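Local coordinates for protein Dot/Icm T4SS effector (PDB 6VVE) that acts as a Legionella effector kinase that is activated by host inositol hexakisphosphate and binds ADP and manganese, at residues A[116-121]-A[170-175]; A[127-132]-A[200-205]; A[225-230]-A[255-260]. All coordinates share one frame; numbering follows the deposited sequence.

Contact 1. Residues A[116-121]-A[170-175]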
loop_
_atom_site.group_PDB
_atom_site.type_symbol
_atom_site.label_atom_id
_atom_site.label_comp_id
_atom_site.label_asym_id
_atom_site.label_seq_id
_atom_site.Cartn_x
_atom_site.Cartn_y
_atom_site.Cartn_z
ATOM N N GLN A 116 2.967 5.990 -6.253
ATOM C CA GLN A 116 3.811 5.038 -6.967
ATOM C C GLN A 116 5.260 5.516 -6.999
ATOM O O GLN A 116 6.189 4.723 -6.797
ATOM C CB GLN A 116 3.284 4.834 -8.385
ATOM C CG GLN A 116 3.919 3.665 -9.133
ATOM C CD GLN A 116 3.253 2.334 -8.804
ATOM O OE1 GLN A 116 3.215 1.912 -7.652
ATOM N NE2 GLN A 116 2.708 1.684 -9.819
ATOM N N PHE A 117 5.474 6.811 -7.245
ATOM C CA PHE A 117 6.838 7.333 -7.252
ATOM C C PHE A 117 7.479 7.229 -5.872
ATOM O O PHE A 117 8.664 6.899 -5.752
ATOM C CB PHE A 117 6.860 8.787 -7.733
ATOM C CG PHE A 117 6.947 8.923 -9.227
ATOM C CD1 PHE A 117 8.172 8.814 -9.871
ATOM C CD2 PHE A 117 5.812 9.150 -9.985
ATOM C CE1 PHE A 117 8.264 8.935 -11.245
ATOM C CE2 PHE A 117 5.893 9.259 -11.360
ATOM C CZ PHE A 117 7.119 9.152 -11.993
ATOM N N PHE A 118 6.712 7.511 -4.818
ATOM C CA PHE A 118 7.217 7.294 -3.466
ATOM C C PHE A 118 7.667 5.849 -3.289
ATOM O O PHE A 118 8.768 5.585 -2.791
ATOM C CB PHE A 118 6.144 7.647 -2.433
ATOM C CG PHE A 118 6.525 7.286 -1.022
ATOM C CD1 PHE A 118 6.307 6.001 -0.532
ATOM C CD2 PHE A 118 7.105 8.226 -0.188
ATOM C CE1 PHE A 118 6.671 5.665 0.754
ATOM C CE2 PHE A 118 7.466 7.892 1.111
ATOM C CZ PHE A 118 7.246 6.615 1.578
ATOM N N LEU A 119 6.821 4.896 -3.705
ATOM C CA LEU A 119 7.168 3.488 -3.565
ATOM C C LEU A 119 8.446 3.158 -4.322
ATOM O O LEU A 119 9.319 2.451 -3.799
ATOM C CB LEU A 119 6.015 2.609 -4.048
ATOM C CG LEU A 119 4.715 2.675 -3.258
ATOM C CD1 LEU A 119 3.643 1.779 -3.921
ATOM C CD2 LEU A 119 4.925 2.279 -1.816
ATOM N N LYS A 120 8.577 3.664 -5.552
ATOM C CA LYS A 120 9.787 3.412 -6.325
ATOM C C LYS A 120 11.018 3.969 -5.621
ATOM O O LYS A 120 12.046 3.289 -5.509
ATOM C CB LYS A 120 9.649 4.006 -7.730
ATOM C CG LYS A 120 10.894 3.840 -8.587
ATOM C CD LYS A 120 10.698 4.402 -9.985
ATOM C CE LYS A 120 12.017 4.422 -10.752
ATOM N NZ LYS A 120 11.832 4.787 -12.184
ATOM N N TYR A 121 10.936 5.213 -5.146
ATOM C CA TYR A 121 12.074 5.858 -4.510
ATOM C C TYR A 121 12.433 5.235 -3.165
ATOM O O TYR A 121 13.470 5.600 -2.592
ATOM C CB TYR A 121 11.790 7.349 -4.334
ATOM C CG TYR A 121 11.628 8.099 -5.650
ATOM C CD1 TYR A 121 12.121 7.582 -6.831
ATOM C CD2 TYR A 121 10.970 9.321 -5.699
ATOM C CE1 TYR A 121 11.973 8.265 -8.034
ATOM C CE2 TYR A 121 10.821 10.014 -6.882
ATOM C CZ TYR A 121 11.323 9.485 -8.049
ATOM O OH TYR A 121 11.176 10.158 -9.240
ATOM N N LYS A 170 5.915 -0.602 6.968
ATOM C CA LYS A 170 6.397 0.337 7.975
ATOM C C LYS A 170 7.067 1.541 7.328
ATOM O O LYS A 170 6.871 2.682 7.767
ATOM C CB LYS A 170 7.373 -0.357 8.916
ATOM C CG LYS A 170 7.899 0.538 10.034
ATOM C CD LYS A 170 8.941 -0.192 10.879
ATOM C CE LYS A 170 9.455 0.695 12.007
ATOM N NZ LYS A 170 10.013 1.975 11.509
ATOM N N GLU A 171 7.870 1.306 6.289
ATOM C CA GLU A 171 8.468 2.416 5.547
ATOM C C GLU A 171 7.380 3.337 5.013
ATOM O O GLU A 171 7.517 4.565 5.042
ATOM C CB GLU A 171 9.331 1.868 4.407
ATOM C CG GLU A 171 10.483 2.758 4.001
ATOM C CD GLU A 171 11.471 2.049 3.087
ATOM O OE1 GLU A 171 11.333 0.823 2.893
ATOM O OE2 GLU A 171 12.390 2.720 2.565
ATOM N N LEU A 172 6.276 2.755 4.542
ATOM C CA LEU A 172 5.136 3.555 4.111
ATOM C C LEU A 172 4.533 4.330 5.279
ATOM O O LEU A 172 4.337 5.552 5.200
ATOM C CB LEU A 172 4.091 2.640 3.475
ATOM C CG LEU A 172 2.921 3.307 2.758
ATOM C CD1 LEU A 172 3.378 3.878 1.421
ATOM C CD2 LEU A 172 1.775 2.315 2.569
ATOM N N ASN A 173 4.260 3.634 6.389
ATOM C CA ASN A 173 3.652 4.286 7.541
ATOM C C ASN A 173 4.562 5.377 8.099
ATOM O O ASN A 173 4.085 6.449 8.495
ATOM C CB ASN A 173 3.333 3.260 8.633
ATOM C CG ASN A 173 2.370 2.169 8.166
ATOM O OD1 ASN A 173 2.349 1.071 8.720
ATOM N ND2 ASN A 173 1.562 2.475 7.149
ATOM N N ASP A 174 5.878 5.121 8.149
ATOM C CA ASP A 174 6.797 6.119 8.685
ATOM C C ASP A 174 6.704 7.439 7.936
ATOM O O ASP A 174 6.999 8.498 8.510
ATOM C CB ASP A 174 8.238 5.599 8.642
ATOM C CG ASP A 174 8.495 4.511 9.669
ATOM O OD1 ASP A 174 7.629 4.298 10.540
ATOM O OD2 ASP A 174 9.566 3.873 9.604
ATOM N N ALA A 175 6.298 7.401 6.669
ATOM C CA ALA A 175 6.178 8.582 5.833
ATOM C C ALA A 175 4.792 9.226 5.880
ATOM O O ALA A 175 4.563 10.246 5.195
ATOM C CB ALA A 175 6.524 8.222 4.377
#
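The nearest CA atoms across the contact are those of Leu119 and Leu172, 7.9 Å apart. Segment 116-121 lies in the last turns of helix 102-121, and 170-175 takes in the end of helix 159-174 and Ala175 just past it; their short axes stand 11.2 Å apart at their nearest, with 121° between their N-to-C directions. Side chains bridge this wide spacing without a hydrogen bond. Phe118 does most of the reaching: its CG lies anti to the backbone N (chi1 173°), which swings the ring out across the gap. There the ring corner at CZ meets the methyl of Ala175, Phe118 CZ to Ala175 CB being a tight 3.3 Å. On the flank, Phe118 CE1 touches Leu172 CD1 at 3.8 Å, while the carbonyl oxygen of Glu171 sits at the ring edge, close to its plane. Leu172 CD1 is shared, since it also packs against the CD2 branch of Leu119 at 3.9 Å. Beyond the pair, His122 stacks on Phe118, and Phe210 and Tyr177 pack on Leu172. On the outer side of helix 170-174, Lys170 NZ forms a 2.7 Å salt bridge to Asp174 OD2, on its syn lone pair. Helices 102-121 and 159-174 occupy places consistent with the αC and αE helices of a protein kinase, and this apolar junction between them fits the meeting of the two lobes in that fold.

Contact 2. Residues A[127-132]-A[200-205]. With ADP (adenosine-5'-diphosphate), chain C.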
loop_
_atom_site.group_PDB
_atom_site.type_symbol
_atom_site.label_atom_id
_atom_site.label_comp_id
_atom_site.label_asym_id
_atom_site.label_seq_id
_atom_site.Cartn_x
_atom_site.Cartn_y
_atom_site.Cartn_z
ATOM N N HIS A 127 5.544 -4.517 -3.452
ATOM C CA HIS A 127 4.692 -5.023 -2.378
ATOM C C HIS A 127 3.287 -4.440 -2.400
ATOM O O HIS A 127 2.448 -4.849 -1.591
ATOM C CB HIS A 127 5.332 -4.731 -1.019
ATOM C CG HIS A 127 6.581 -5.522 -0.753
ATOM N ND1 HIS A 127 6.556 -6.853 -0.388
ATOM C CD2 HIS A 127 7.888 -5.166 -0.783
ATOM C CE1 HIS A 127 7.792 -7.284 -0.215
ATOM N NE2 HIS A 127 8.620 -6.281 -0.453
ATOM N N PHE A 128 3.004 -3.503 -3.292
ATOM C CA PHE A 128 1.715 -2.832 -3.349
ATOM C C PHE A 128 1.210 -2.839 -4.785
ATOM O O PHE A 128 1.981 -2.636 -5.728
ATOM C CB PHE A 128 1.822 -1.393 -2.832
ATOM C CG PHE A 128 2.436 -1.287 -1.465
ATOM C CD1 PHE A 128 3.819 -1.252 -1.315
ATOM C CD2 PHE A 128 1.644 -1.241 -0.331
ATOM C CE1 PHE A 128 4.389 -1.167 -0.054
ATOM C CE2 PHE A 128 2.212 -1.157 0.927
ATOM C CZ PHE A 128 3.591 -1.120 1.064
ATOM N N VAL A 129 -0.085 -3.075 -4.957
ATOM C CA VAL A 129 -0.694 -3.206 -6.288
ATOM C C VAL A 129 -1.494 -1.921 -6.497
ATOM O O VAL A 129 -2.678 -1.828 -6.197
ATOM C CB VAL A 129 -1.549 -4.451 -6.419
ATOM C CG1 VAL A 129 -2.233 -4.474 -7.780
ATOM C CG2 VAL A 129 -0.718 -5.696 -6.215
ATOM N N LEU A 130 -0.849 -0.923 -7.109
ATOM C CA LEU A 130 -1.533 0.308 -7.478
ATOM C C LEU A 130 -1.974 0.239 -8.942
ATOM O O LEU A 130 -1.619 -0.684 -9.689
ATOM C CB LEU A 130 -0.633 1.520 -7.240
ATOM C CG LEU A 130 -0.382 1.863 -5.769
ATOM C CD1 LEU A 130 0.643 2.989 -5.630
ATOM C CD2 LEU A 130 -1.685 2.256 -5.090
ATOM N N GLY A 131 -2.754 1.234 -9.347
ATOM C CA GLY A 131 -3.319 1.243 -10.682
ATOM C C GLY A 131 -3.941 2.587 -10.964
ATOM O O GLY A 131 -3.714 3.551 -10.235
ATOM N N LEU A 132 -4.735 2.642 -12.034
ATOM C CA LEU A 132 -5.337 3.898 -12.464
ATOM C C LEU A 132 -6.780 3.672 -12.893
ATOM O O LEU A 132 -7.139 2.606 -13.405
ATOM C CB LEU A 132 -4.556 4.528 -13.625
ATOM C CG LEU A 132 -3.081 4.814 -13.359
ATOM C CD1 LEU A 132 -2.382 5.227 -14.655
ATOM C CD2 LEU A 132 -2.923 5.882 -12.294
HETATM N N MSE A 200 7.095 -13.092 -2.772
HETATM C CA MSE A 200 6.771 -12.141 -1.734
HETATM C C MSE A 200 5.299 -12.121 -1.359
HETATM O O MSE A 200 4.498 -12.904 -1.875
HETATM C CB MSE A 200 7.183 -10.738 -2.201
HETATM C CG MSE A 200 6.362 -10.249 -3.394
HETATM SE SE MSE A 200 7.028 -8.583 -4.176
HETATM C CE MSE A 200 8.698 -9.240 -4.916
ATOM N N VAL A 201 4.948 -11.215 -0.451
ATOM C CA VAL A 201 3.564 -10.906 -0.120
ATOM C C VAL A 201 3.273 -9.495 -0.616
ATOM O O VAL A 201 4.061 -8.575 -0.368
ATOM C CB VAL A 201 3.309 -11.034 1.390
ATOM C CG1 VAL A 201 2.031 -10.303 1.776
ATOM C CG2 VAL A 201 3.233 -12.488 1.784
ATOM N N LYS A 202 2.156 -9.335 -1.323
ATOM C CA LYS A 202 1.679 -8.051 -1.798
ATOM C C LYS A 202 0.344 -7.730 -1.132
ATOM O O LYS A 202 -0.305 -8.589 -0.522
ATOM C CB LYS A 202 1.520 -8.055 -3.322
ATOM C CG LYS A 202 2.750 -8.519 -4.090
ATOM C CD LYS A 202 2.439 -8.648 -5.581
ATOM C CE LYS A 202 3.648 -9.125 -6.370
ATOM N NZ LYS A 202 4.695 -8.078 -6.482
ATOM N N THR A 203 -0.073 -6.477 -1.254
ATOM C CA THR A 203 -1.352 -6.039 -0.718
ATOM C C THR A 203 -2.159 -5.361 -1.821
ATOM O O THR A 203 -1.612 -4.605 -2.636
ATOM C CB THR A 203 -1.184 -5.083 0.467
ATOM O OG1 THR A 203 -2.478 -4.817 1.045
ATOM C CG2 THR A 203 -0.547 -3.765 0.042
ATOM N N ILE A 204 -3.468 -5.615 -1.823
ATOM C CA ILE A 204 -4.367 -5.114 -2.854
ATOM C C ILE A 204 -5.430 -4.232 -2.214
ATOM O O ILE A 204 -5.313 -3.843 -1.046
ATOM C CB ILE A 204 -5.007 -6.282 -3.625
ATOM C CG1 ILE A 204 -5.722 -7.233 -2.662
ATOM C CG2 ILE A 204 -3.946 -7.028 -4.416
ATOM C CD1 ILE A 204 -6.541 -8.324 -3.350
ATOM N N ASP A 205 -6.483 -3.921 -2.970
ATOM C CA ASP A 205 -7.579 -3.071 -2.495
ATOM C C ASP A 205 -7.088 -1.649 -2.240
ATOM O O ASP A 205 -7.460 -1.020 -1.246
ATOM C CB ASP A 205 -8.225 -3.656 -1.240
ATOM C CG ASP A 205 -9.597 -3.062 -0.955
ATOM O OD1 ASP A 205 -10.211 -2.484 -1.875
ATOM O OD2 ASP A 205 -10.064 -3.165 0.196
HETATM P PB ADP C . -12.074 -6.130 -1.055
HETATM O O1B ADP C . -11.287 -6.290 0.231
HETATM O O2B ADP C . -12.842 -7.365 -1.447
HETATM O O3B ADP C . -12.868 -4.839 -1.153
HETATM P PA ADP C . -11.223 -6.037 -3.765
HETATM O O1A ADP C . -10.211 -5.125 -4.407
HETATM O O2A ADP C . -12.692 -5.801 -3.998
HETATM O O3A ADP C . -10.926 -5.980 -2.183
HETATM O "O5'" ADP C . -10.862 -7.525 -4.230
HETATM C "C5'" ADP C . -11.788 -8.593 -4.118
HETATM C "C4'" ADP C . -11.148 -9.865 -4.609
HETATM O "O4'" ADP C . -10.756 -9.766 -5.993
HETATM C "C3'" ADP C . -9.875 -10.254 -3.819
HETATM O "O3'" ADP C . -10.135 -11.046 -2.691
HETATM C "C2'" ADP C . -9.040 -11.005 -4.879
HETATM O "O2'" ADP C . -9.306 -12.393 -4.817
HETATM C "C1'" ADP C . -9.504 -10.424 -6.227
HETATM N N9 ADP C . -8.474 -9.467 -6.681
HETATM C C8 ADP C . -8.457 -8.149 -6.389
HETATM N N7 ADP C . -7.371 -7.550 -6.944
HETATM C C5 ADP C . -6.686 -8.501 -7.601
HETATM C C6 ADP C . -5.449 -8.546 -8.403
HETATM N N6 ADP C . -4.738 -7.422 -8.611
HETATM N N1 ADP C . -5.064 -9.740 -8.922
HETATM C C2 ADP C . -5.780 -10.870 -8.716
HETATM N N3 ADP C . -6.915 -10.890 -7.995
HETATM C C4 ADP C . -7.412 -9.762 -7.426
#
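This junction lines part of the ADP pocket, where 127-132, in the place of the αC-β4 loop of protein kinases, lies alongside the strand leading into Asp205. The backbones run parallel around a single bridge between Phe128 and Thr203: Thr203 N donates to His127 O at 3.0 Å, and Val129 N to Thr203 O at 3.2 Å. His127 ND1 donates a third bond to Val201 O at 3.0 Å, almost straight at 170°, the oxygen close to the imidazole plane, which would hold the ring at this rotation. Selenomethionine Met200 lays SE over one face of that ring, 4.4 Å from its centroid. Phe128 CD2 meets Thr203 CG2 at 3.4 Å, while Thr203 OG1 is taken by Asn193 O. Val129 CG2 and Ile204 CG2 lie side by side 3.9 Å apart, and both residues touch the nucleotide: Ile204 CD1 3.6 Å from ADP C8, Val129 CG1 4.0 Å from ADP N6. The Asp205 carboxylate faces the diphosphate without bonding it, with like charges Asp181 and Asp207 close by and Lys94 NZ a long, weak ion-pair partner. The layout is characteristic of a kinase nucleotide site, with Asp205 probably the DFG aspartate.

Contact 3. Residues A[225-230]-A[255-260]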
loop_
_atom_site.group_PDB
_atom_site.type_symbol
_atom_site.label_atom_id
_atom_site.label_comp_id
_atom_site.label_asym_id
_atom_site.label_seq_id
_atom_site.Cartn_x
_atom_site.Cartn_y
_atom_site.Cartn_z
ATOM N N LEU A 225 -4.863 8.678 12.171
ATOM C CA LEU A 225 -3.450 8.919 11.905
ATOM C C LEU A 225 -2.568 8.065 12.810
ATOM O O LEU A 225 -1.570 7.490 12.359
ATOM C CB LEU A 225 -3.119 10.404 12.087
ATOM C CG LEU A 225 -1.652 10.783 12.018
ATOM C CD1 LEU A 225 -1.040 10.372 10.680
ATOM C CD2 LEU A 225 -1.466 12.293 12.233
ATOM N N VAL A 226 -2.917 7.970 14.093
ATOM C CA VAL A 226 -2.129 7.159 15.018
ATOM C C VAL A 226 -2.187 5.690 14.616
ATOM O O VAL A 226 -1.160 4.995 14.572
ATOM C CB VAL A 226 -2.620 7.370 16.457
ATOM C CG1 VAL A 226 -1.916 6.414 17.409
ATOM C CG2 VAL A 226 -2.390 8.814 16.880
ATOM N N TYR A 227 -3.389 5.197 14.306
ATOM C CA TYR A 227 -3.530 3.796 13.919
ATOM C C TYR A 227 -2.797 3.516 12.607
ATOM O O TYR A 227 -2.214 2.438 12.420
ATOM C CB TYR A 227 -5.002 3.424 13.789
ATOM C CG TYR A 227 -5.781 3.410 15.086
ATOM C CD1 TYR A 227 -5.159 3.145 16.299
ATOM C CD2 TYR A 227 -7.150 3.638 15.094
ATOM C CE1 TYR A 227 -5.871 3.119 17.479
ATOM C CE2 TYR A 227 -7.873 3.611 16.269
ATOM C CZ TYR A 227 -7.232 3.349 17.460
ATOM O OH TYR A 227 -7.963 3.324 18.636
ATOM N N GLY A 228 -2.804 4.483 11.691
ATOM C CA GLY A 228 -2.145 4.277 10.414
ATOM C C GLY A 228 -0.636 4.196 10.537
ATOM O O GLY A 228 -0.005 3.354 9.898
ATOM N N LYS A 229 -0.037 5.064 11.365
ATOM C CA LYS A 229 1.411 5.053 11.520
ATOM C C LYS A 229 1.907 3.765 12.170
ATOM O O LYS A 229 3.058 3.373 11.944
ATOM C CB LYS A 229 1.860 6.264 12.336
ATOM C CG LYS A 229 1.810 7.581 11.555
ATOM C CD LYS A 229 2.647 8.670 12.213
ATOM C CE LYS A 229 4.143 8.425 12.036
ATOM N NZ LYS A 229 4.568 8.488 10.607
ATOM N N ASP A 230 1.070 3.106 12.976
ATOM C CA ASP A 230 1.414 1.841 13.612
ATOM C C ASP A 230 0.773 0.655 12.910
ATOM O O ASP A 230 0.801 -0.460 13.437
ATOM C CB ASP A 230 1.001 1.855 15.091
ATOM C CG ASP A 230 1.779 2.898 15.900
ATOM O OD1 ASP A 230 2.834 3.368 15.409
ATOM O OD2 ASP A 230 1.332 3.245 17.019
ATOM N N PRO A 255 -1.309 -3.570 26.186
ATOM C CA PRO A 255 -0.348 -2.490 26.468
ATOM C C PRO A 255 -0.396 -1.376 25.440
ATOM O O PRO A 255 -0.210 -0.205 25.802
ATOM C CB PRO A 255 1.015 -3.203 26.464
ATOM C CG PRO A 255 0.794 -4.450 25.651
ATOM C CD PRO A 255 -0.640 -4.864 25.938
ATOM N N ILE A 256 -0.651 -1.704 24.172
ATOM C CA ILE A 256 -0.676 -0.683 23.130
ATOM C C ILE A 256 -1.862 0.255 23.329
ATOM O O ILE A 256 -1.726 1.482 23.255
ATOM C CB ILE A 256 -0.707 -1.345 21.742
ATOM C CG1 ILE A 256 0.629 -2.027 21.467
ATOM C CG2 ILE A 256 -1.042 -0.316 20.668
ATOM C CD1 ILE A 256 0.691 -2.718 20.107
ATOM N N GLU A 257 -3.044 -0.309 23.576
ATOM C CA GLU A 257 -4.224 0.517 23.803
ATOM C C GLU A 257 -4.035 1.417 25.014
ATOM O O GLU A 257 -4.351 2.609 24.968
ATOM C CB GLU A 257 -5.457 -0.366 23.978
ATOM C CG GLU A 257 -5.893 -1.061 22.702
ATOM C CD GLU A 257 -6.506 -0.102 21.699
ATOM O OE1 GLU A 257 -6.712 1.075 22.056
ATOM O OE2 GLU A 257 -6.784 -0.526 20.557
ATOM N N LYS A 258 -3.525 0.859 26.116
ATOM C CA LYS A 258 -3.280 1.670 27.299
ATOM C C LYS A 258 -2.276 2.772 27.001
ATOM O O LYS A 258 -2.354 3.854 27.587
ATOM C CB LYS A 258 -2.777 0.796 28.444
ATOM C CG LYS A 258 -2.890 1.453 29.815
ATOM C CD LYS A 258 -2.229 0.610 30.895
ATOM C CE LYS A 258 -2.633 1.074 32.293
ATOM N NZ LYS A 258 -2.546 2.552 32.453
ATOM N N TRP A 259 -1.323 2.512 26.104
ATOM C CA TRP A 259 -0.342 3.528 25.744
ATOM C C TRP A 259 -1.007 4.674 24.992
ATOM O O TRP A 259 -0.781 5.848 25.308
ATOM C CB TRP A 259 0.776 2.898 24.907
ATOM C CG TRP A 259 1.987 3.770 24.764
ATOM C CD1 TRP A 259 3.043 3.838 25.616
ATOM C CD2 TRP A 259 2.268 4.685 23.697
ATOM N NE1 TRP A 259 3.964 4.747 25.155
ATOM C CE2 TRP A 259 3.514 5.278 23.976
ATOM C CE3 TRP A 259 1.591 5.054 22.533
ATOM C CZ2 TRP A 259 4.097 6.235 23.139
ATOM C CZ3 TRP A 259 2.169 6.004 21.701
ATOM C CH2 TRP A 259 3.412 6.579 22.009
ATOM N N TYR A 260 -1.826 4.348 23.984
ATOM C CA TYR A 260 -2.523 5.386 23.227
ATOM C C TYR A 260 -3.365 6.254 24.159
ATOM O O TYR A 260 -3.352 7.488 24.069
ATOM C CB TYR A 260 -3.415 4.755 22.153
ATOM C CG TYR A 260 -2.681 4.040 21.035
ATOM C CD1 TYR A 260 -1.449 4.492 20.579
ATOM C CD2 TYR A 260 -3.226 2.926 20.436
ATOM C CE1 TYR A 260 -0.782 3.839 19.560
ATOM C CE2 TYR A 260 -2.567 2.261 19.403
ATOM C CZ TYR A 260 -1.345 2.729 18.974
ATOM O OH TYR A 260 -0.691 2.069 17.960
HETATM O O HOH W 1 -8.726 0.599 19.010
#
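Tyr260 carries this helix-helix contact in the helical C-terminal part of the kinase-like fold, where segments 225-229 and 255-260, on helices 219-229 and 253-262, run broadly antiparallel, with 140° between their N-to-C directions. From CB, the side chain leaves with CG anti to its own carbonyl carbon (chi1 -67°), which points the ring at the facing helix. One face of the ring is backed by its own helix: the carbonyl oxygen of Ile256 lies 3.4 Å above the plane, toward the rim. The opposite face belongs to segment 225-230. On the CD1 and CE1 flank, Val226 CG1 makes a CH-pi contact, 3.7 Å from Tyr260 CD1 and 3.5 Å from Tyr260 CE1. On the CD2 and CE2 flank comes Tyr227, whose CE1 is 3.9 Å from Tyr260 CE2; its edge is directed at the Tyr260 face in an offset edge-to-face pair, planes at 66°. Past CZ, the hydroxyl ends on a carboxylate. Tyr260 OH donates a short bond of 2.5 Å to Asp230 OD2, on that oxygen's anti lone pair, and the carboxylate is nearly coplanar with the ring. Asp230 is held on both oxygens, since Leu268 N also bonds OD2 and Ser269 OG bonds OD1; Tyr260 OH has a further partner in Tyr234 OH. This network on Asp230 fixes where the tip of Tyr260 can sit and would probably favour a charged carboxylate. A second, wetter link runs beside the rings: a water lies 2.9 Å from Tyr227 OH and donates to Glu257 OE2 at 2.7 Å.

Overall arrangement
Contact 2 is the buried one, contact 1 partly buried and contact 3 at the surface, its centre about 19 Å from the centre of the chain. Contacts 1 and 2 adjoin and form a largely apolar region: Leu119 and Leu172 pack on Phe128, and Leu130 packs on Leu119 and on the amide oxygen of Gln116. Contact 1 joins contact 3 through polar atoms, Lys229 NZ to Asn173 O, whereas contacts 2 and 3 do not touch. The chemistry follows place: parallel backbone bonding with one imidazole bond beside the nucleotide in 127-132 with 200-205, hydrocarbon packing between helices in 116-121 with 170-175, and aromatic rings with a carboxylate and a bridging water in 225-230 with 255-260.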